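Local coordinates for protein HAD hydrolase, family IA, variant 3 (Entamoeba histolytica, PDB 6W04) that probably acts as a magnesium-dependent hydrolase of the haloacid dehalogenase (HAD) family, at residues 4-9 against 103-108; 133-138 against 151-156. All blocks are in the same frame, centred on the assembly; numbering follows the deposited sequence.

Contact 1 of 2, residues 4-9 against 103-108. With MG (magnesium ion), chain B.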
loop_
_atom_site.group_PDB
_atom_site.type_symbol
_atom_site.label_atom_id
_atom_site.label_comp_id
_atom_site.label_asym_id
_atom_site.label_seq_id
_atom_site.Cartn_x
_atom_site.Cartn_y
_atom_site.Cartn_z
ATOM N N VAL A 4 0.760 -13.726 -6.225
ATOM C CA VAL A 4 -0.045 -12.581 -5.812
ATOM C C VAL A 4 0.859 -11.604 -5.080
ATOM O O VAL A 4 1.585 -11.995 -4.160
ATOM C CB VAL A 4 -1.208 -13.000 -4.896
ATOM C CG1 VAL A 4 -1.999 -11.773 -4.446
ATOM C CG2 VAL A 4 -2.077 -14.039 -5.577
ATOM N N LEU A 5 0.803 -10.333 -5.464
ATOM C CA LEU A 5 1.606 -9.300 -4.814
ATOM C C LEU A 5 0.639 -8.351 -4.125
ATOM O O LEU A 5 -0.151 -7.680 -4.799
ATOM C CB LEU A 5 2.482 -8.571 -5.839
ATOM C CG LEU A 5 3.187 -9.521 -6.825
ATOM C CD1 LEU A 5 3.993 -8.749 -7.893
ATOM C CD2 LEU A 5 4.072 -10.529 -6.057
ATOM N N PHE A 6 0.661 -8.322 -2.788
ATOM C CA PHE A 6 -0.216 -7.431 -2.027
ATOM C C PHE A 6 0.475 -6.113 -1.680
ATOM O O PHE A 6 1.519 -6.106 -1.011
ATOM C CB PHE A 6 -0.660 -8.057 -0.705
ATOM C CG PHE A 6 -1.468 -9.330 -0.833
ATOM C CD1 PHE A 6 -2.853 -9.279 -0.867
ATOM C CD2 PHE A 6 -0.842 -10.568 -0.802
ATOM C CE1 PHE A 6 -3.617 -10.455 -0.927
ATOM C CE2 PHE A 6 -1.592 -11.751 -0.886
ATOM C CZ PHE A 6 -2.970 -11.689 -0.936
ATOM N N ASP A 7 -0.163 -5.003 -2.037
ATOM C CA ASP A 7 0.143 -3.735 -1.373
ATOM C C ASP A 7 -0.309 -3.821 0.073
ATOM O O ASP A 7 -1.175 -4.627 0.415
ATOM C CB ASP A 7 -0.577 -2.590 -2.073
ATOM C CG ASP A 7 -0.316 -1.249 -1.435
ATOM O OD1 ASP A 7 0.863 -0.931 -1.164
ATOM O OD2 ASP A 7 -1.294 -0.501 -1.234
ATOM N N PHE A 8 0.258 -2.988 0.947
ATOM C CA PHE A 8 -0.111 -3.088 2.355
ATOM C C PHE A 8 -1.024 -1.948 2.798
ATOM O O PHE A 8 -2.207 -2.190 3.066
ATOM C CB PHE A 8 1.122 -3.209 3.239
ATOM C CG PHE A 8 0.783 -3.648 4.634
ATOM C CD1 PHE A 8 0.586 -4.993 4.916
ATOM C CD2 PHE A 8 0.562 -2.713 5.632
ATOM C CE1 PHE A 8 0.226 -5.409 6.187
ATOM C CE2 PHE A 8 0.218 -3.119 6.909
ATOM C CZ PHE A 8 0.045 -4.466 7.181
ATOM N N ASN A 9 -0.525 -0.707 2.867
ATOM C CA ASN A 9 -1.329 0.414 3.352
ATOM C C ASN A 9 -2.501 0.694 2.421
ATOM O O ASN A 9 -2.321 0.902 1.220
ATOM C CB ASN A 9 -0.454 1.662 3.466
ATOM C CG ASN A 9 0.746 1.429 4.352
ATOM O OD1 ASN A 9 1.870 1.221 3.876
ATOM N ND2 ASN A 9 0.506 1.414 5.653
ATOM N N ILE A 103 0.756 -21.374 -4.442
ATOM C CA ILE A 103 0.854 -20.115 -5.168
ATOM C C ILE A 103 1.596 -19.115 -4.273
ATOM O O ILE A 103 1.045 -18.662 -3.261
ATOM C CB ILE A 103 -0.518 -19.567 -5.576
ATOM C CG1 ILE A 103 -1.244 -20.566 -6.474
ATOM C CG2 ILE A 103 -0.363 -18.233 -6.319
ATOM C CD1 ILE A 103 -2.513 -20.015 -7.090
ATOM N N PRO A 104 2.824 -18.746 -4.613
ATOM C CA PRO A 104 3.564 -17.798 -3.768
ATOM C C PRO A 104 2.928 -16.419 -3.768
ATOM O O PRO A 104 2.291 -15.993 -4.732
ATOM C CB PRO A 104 4.954 -17.765 -4.409
ATOM C CG PRO A 104 4.738 -18.232 -5.822
ATOM C CD PRO A 104 3.621 -19.239 -5.752
ATOM N N PHE A 105 3.115 -15.710 -2.660
ATOM C CA PHE A 105 2.569 -14.376 -2.512
ATOM C C PHE A 105 3.452 -13.604 -1.548
ATOM O O PHE A 105 4.095 -14.188 -0.666
ATOM C CB PHE A 105 1.113 -14.392 -2.012
ATOM C CG PHE A 105 0.909 -15.109 -0.693
ATOM C CD1 PHE A 105 0.906 -14.401 0.504
ATOM C CD2 PHE A 105 0.687 -16.490 -0.653
ATOM C CE1 PHE A 105 0.696 -15.044 1.732
ATOM C CE2 PHE A 105 0.488 -17.164 0.574
ATOM C CZ PHE A 105 0.485 -16.442 1.771
ATOM N N THR A 106 3.474 -12.289 -1.711
ATOM C CA THR A 106 4.226 -11.471 -0.777
ATOM C C THR A 106 3.610 -10.081 -0.727
ATOM O O THR A 106 2.690 -9.752 -1.486
ATOM C CB THR A 106 5.711 -11.395 -1.158
ATOM O OG1 THR A 106 6.430 -10.812 -0.065
ATOM C CG2 THR A 106 5.928 -10.529 -2.432
ATOM N N ILE A 107 4.157 -9.269 0.166
ATOM C CA ILE A 107 3.769 -7.881 0.364
ATOM C C ILE A 107 4.804 -6.975 -0.287
ATOM O O ILE A 107 6.016 -7.234 -0.204
ATOM C CB ILE A 107 3.643 -7.568 1.864
ATOM C CG1 ILE A 107 2.384 -8.216 2.441
ATOM C CG2 ILE A 107 3.634 -6.030 2.090
ATOM C CD1 ILE A 107 2.382 -8.299 4.006
ATOM N N ALA A 108 4.326 -5.915 -0.943
ATOM C CA ALA A 108 5.155 -4.795 -1.367
ATOM C C ALA A 108 4.538 -3.534 -0.777
ATOM O O ALA A 108 3.316 -3.362 -0.818
ATOM C CB ALA A 108 5.237 -4.701 -2.888
HETATM MG MG MG B . -1.671 1.452 -0.712
HETATM O O HOH W 1 -0.903 1.854 -2.662
HETATM O O HOH W 2 -2.443 3.423 -0.095
#

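Contact 2 of 2, residues 133-138 against 151-156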
loop_
_atom_site.group_PDB
_atom_site.type_symbol
_atom_site.label_atom_id
_atom_site.label_comp_id
_atom_site.label_asym_id
_atom_site.label_seq_id
_atom_site.Cartn_x
_atom_site.Cartn_y
_atom_site.Cartn_z
ATOM N N LYS A 133 11.231 -11.762 2.117
ATOM C CA LYS A 133 10.649 -11.510 0.796
ATOM C C LYS A 133 9.612 -10.391 0.794
ATOM O O LYS A 133 8.996 -10.144 -0.247
ATOM C CB LYS A 133 10.015 -12.792 0.235
ATOM C CG LYS A 133 11.017 -13.959 0.068
ATOM C CD LYS A 133 10.356 -15.193 -0.521
ATOM C CE LYS A 133 11.378 -16.306 -0.734
ATOM N NZ LYS A 133 10.745 -17.584 -1.179
ATOM N N ILE A 134 9.383 -9.733 1.927
ATOM C CA ILE A 134 8.537 -8.544 1.950
ATOM C C ILE A 134 9.326 -7.395 1.336
ATOM O O ILE A 134 10.457 -7.112 1.747
ATOM C CB ILE A 134 8.089 -8.213 3.383
ATOM C CG1 ILE A 134 7.142 -9.291 3.938
ATOM C CG2 ILE A 134 7.450 -6.821 3.450
ATOM C CD1 ILE A 134 6.791 -9.107 5.399
ATOM N N ILE A 135 8.762 -6.755 0.318
ATOM C CA ILE A 135 9.431 -5.651 -0.360
ATOM C C ILE A 135 8.954 -4.358 0.271
ATOM O O ILE A 135 7.745 -4.103 0.345
ATOM C CB ILE A 135 9.161 -5.653 -1.876
ATOM C CG1 ILE A 135 9.524 -7.015 -2.489
ATOM C CG2 ILE A 135 9.944 -4.512 -2.553
ATOM C CD1 ILE A 135 10.893 -7.521 -2.097
ATOM N N PHE A 136 9.900 -3.541 0.721
ATOM C CA PHE A 136 9.583 -2.250 1.309
ATOM C C PHE A 136 10.564 -1.206 0.787
ATOM O O PHE A 136 11.555 -1.527 0.127
ATOM C CB PHE A 136 9.610 -2.315 2.842
ATOM C CG PHE A 136 10.947 -2.645 3.408
ATOM C CD1 PHE A 136 11.834 -1.638 3.756
ATOM C CD2 PHE A 136 11.327 -3.977 3.607
ATOM C CE1 PHE A 136 13.077 -1.934 4.283
ATOM C CE2 PHE A 136 12.582 -4.288 4.143
ATOM C CZ PHE A 136 13.464 -3.276 4.480
ATOM N N ASN A 137 10.289 0.057 1.100
ATOM C CA ASN A 137 11.161 1.144 0.670
ATOM C C ASN A 137 12.457 1.121 1.467
ATOM O O ASN A 137 12.545 1.669 2.570
ATOM C CB ASN A 137 10.477 2.497 0.816
ATOM C CG ASN A 137 11.388 3.631 0.408
ATOM O OD1 ASN A 137 12.374 3.410 -0.301
ATOM N ND2 ASN A 137 11.097 4.840 0.884
ATOM N N ASP A 138 13.486 0.510 0.896
ATOM C CA ASP A 138 14.829 0.580 1.451
ATOM C C ASP A 138 15.722 1.493 0.638
ATOM O O ASP A 138 16.947 1.361 0.698
ATOM C CB ASP A 138 15.450 -0.811 1.541
ATOM C CG ASP A 138 15.610 -1.473 0.179
ATOM O OD1 ASP A 138 15.210 -0.869 -0.849
ATOM O OD2 ASP A 138 16.150 -2.604 0.144
ATOM N N LEU A 151 8.356 -5.319 -9.961
ATOM C CA LEU A 151 9.405 -6.158 -10.538
ATOM C C LEU A 151 10.280 -6.755 -9.449
ATOM O O LEU A 151 10.679 -7.926 -9.519
ATOM C CB LEU A 151 10.259 -5.338 -11.499
ATOM C CG LEU A 151 9.451 -4.720 -12.634
ATOM C CD1 LEU A 151 10.321 -3.785 -13.460
ATOM C CD2 LEU A 151 8.852 -5.828 -13.487
ATOM N N LYS A 152 10.596 -5.951 -8.435
ATOM C CA LYS A 152 11.400 -6.424 -7.316
ATOM C C LYS A 152 10.701 -7.569 -6.587
ATOM O O LYS A 152 11.329 -8.586 -6.257
ATOM C CB LYS A 152 11.665 -5.244 -6.382
ATOM C CG LYS A 152 12.760 -5.407 -5.381
ATOM C CD LYS A 152 13.186 -4.025 -4.854
ATOM C CE LYS A 152 14.145 -4.126 -3.645
ATOM N NZ LYS A 152 15.492 -4.658 -4.013
ATOM N N ALA A 153 9.390 -7.434 -6.360
ATOM C CA ALA A 153 8.633 -8.478 -5.675
ATOM C C ALA A 153 8.535 -9.747 -6.518
ATOM O O ALA A 153 8.669 -10.863 -5.992
ATOM C CB ALA A 153 7.238 -7.962 -5.325
ATOM N N SER A 154 8.284 -9.610 -7.820
ATOM C CA SER A 154 8.170 -10.812 -8.639
ATOM C C SER A 154 9.507 -11.537 -8.732
ATOM O O SER A 154 9.554 -12.773 -8.674
ATOM C CB SER A 154 7.631 -10.463 -10.029
ATOM O OG SER A 154 8.444 -9.506 -10.666
ATOM N N LYS A 155 10.603 -10.786 -8.859
ATOM C CA LYS A 155 11.921 -11.409 -8.905
ATOM C C LYS A 155 12.250 -12.098 -7.586
ATOM O O LYS A 155 12.887 -13.158 -7.576
ATOM C CB LYS A 155 12.986 -10.366 -9.251
ATOM C CG LYS A 155 14.420 -10.887 -9.212
ATOM C CD LYS A 155 15.392 -9.823 -9.707
ATOM C CE LYS A 155 16.825 -10.114 -9.304
ATOM N NZ LYS A 155 17.724 -8.997 -9.717
ATOM N N LYS A 156 11.815 -11.518 -6.463
ATOM C CA LYS A 156 12.037 -12.152 -5.165
ATOM C C LYS A 156 11.307 -13.487 -5.071
ATOM O O LYS A 156 11.823 -14.446 -4.492
ATOM C CB LYS A 156 11.592 -11.214 -4.039
ATOM C CG LYS A 156 12.211 -11.503 -2.688
ATOM C CD LYS A 156 13.692 -11.175 -2.664
ATOM C CE LYS A 156 14.271 -11.309 -1.273
ATOM N NZ LYS A 156 15.712 -10.976 -1.259
HETATM O O HOH W 3 16.857 -4.185 -1.595
#

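Contact 1 of 2, residues 4-9 against 103-108
Val4 and Phe6 meet Phe105 and Ile107 across strands 4-7 and 105-108, two parallel neighbours inside the central sheet. Val4 N donates to Pro104 O and Val4 O accepts from Thr106 N, both at 3.1 Å. Phe6 N gives a nearly straight bond (168° at the hydrogen) to Thr106 O and Phe6 O receives Ala108 N at 2.8 Å, while Leu5 and Asp7 turn their bonds to strand 164-168.

The face bearing Val4, Phe6, Phe105 and Ile107 is densely packed. Phe6 presents the edge of its ring to Phe105, CE2 3.9 Å from CD1 of Phe105. Val4 CG1 sits 3.5 Å above the plane of the Phe6 ring. Bulky apolar residues suit this face because helix 91-100 packs on Val4, Phe6 and Phe105, and Phe129 on Ile107. Phe105 CG stands between backbone N and carbonyl carbon (chi1 57°), which leads the ring away from strand 4-7. On the other face the two strands touch each other more sparingly and helix 148-157 fills in: Leu5 CD2 touches Thr106 CG2 at 4.1 Å, the Thr106 hydroxyl is satisfied by Lys133 O, and small Ala108 packs against Tyr150.

After the Phe6 bonds the regular pairing fades and 4-9 turns into loop. Phe8 still reaches Ile107, CD1 to CD1 at 3.9 Å, but the partly exposed Asn9 makes no contact with 103-108: its carbonyl O turns to the metal, its side-chain amide to Asp15 and Ser111. Asp7 OD2 and Asn9 O each bind magnesium at 2.1 Å, alongside two waters and Asp169; Lys144 pairs with Asp7 OD1. A carboxylate and a backbone carbonyl two residues apart, gripping magnesium at the C-terminal side of a buried central strand, are the hallmark of the first sequence motif of the HAD Rossmann-like fold.

Contact 2 of 2, residues 133-138 against 151-156
The short, weakly bonded strand 135-137 and helix 151-156 run roughly antiparallel, their axes 9.2 Å apart at the closest and 148° between their directions. This is the first half of a beta-alpha-beta crossover of the Rossmann-like fold, in which the chain leaves an edge strand, packs helix 148-157 against the sheet and returns along the parallel strand 164-168.

Ile135 carries the contact. Its side chain points at the helix and splits its branches over three residues: CG1 lies 3.6 Å from Ala153 CA, CG2 meets Lys152 CD at 4.0 Å, and CD1 reaches toward Lys156 CB. A branched apolar residue can cover this much helix surface, and the small Ala153 lets it come close to the helix backbone; Ala153 also touches Thr106 of the next strand.

Toward the rim, lysines lend their hydrocarbon parts to the packing. Lys156 CG, swung opposite its backbone N (chi1 -159°), lies 3.9 Å from Lys133 CB; a bend at chi2 turns the rest of the chain. At the other end of the strand, Lys152 runs extended across Ile135 until its last torsion (chi4 69°) turns NZ aside. The charges stay 4.7 Å apart, NZ to Asp138 OD2, while Asp138 OD1 bonds to Thr140. One water closes the gap, accepting from Lys152 NZ at 2.8 Å and donating to Asp138 OD2 at 2.5 Å.

How the contacts relate
The two contacts lie side by side, their centres about 9 Å apart, and share one parallel sheet whose strands 135-137, 105-112 and 3-7 are consecutive neighbours. Along the chain they come in series, contact 1 closing before contact 2 opens. Strand 105-112 is the bridge: Ile107 O lies 2.8 Å from Ile135 N, a probable hydrogen bond that ties the edge strand to the pair in contact 1. Helix 148-157 of contact 2 also covers the face holding Leu5, Thr106 and Ala108. Contact 1 thus forms the buried centre that presents the metal site, whereas contact 2, with the side chain of Ile135 about 13 Å from the magnesium, closes the sheet's flank.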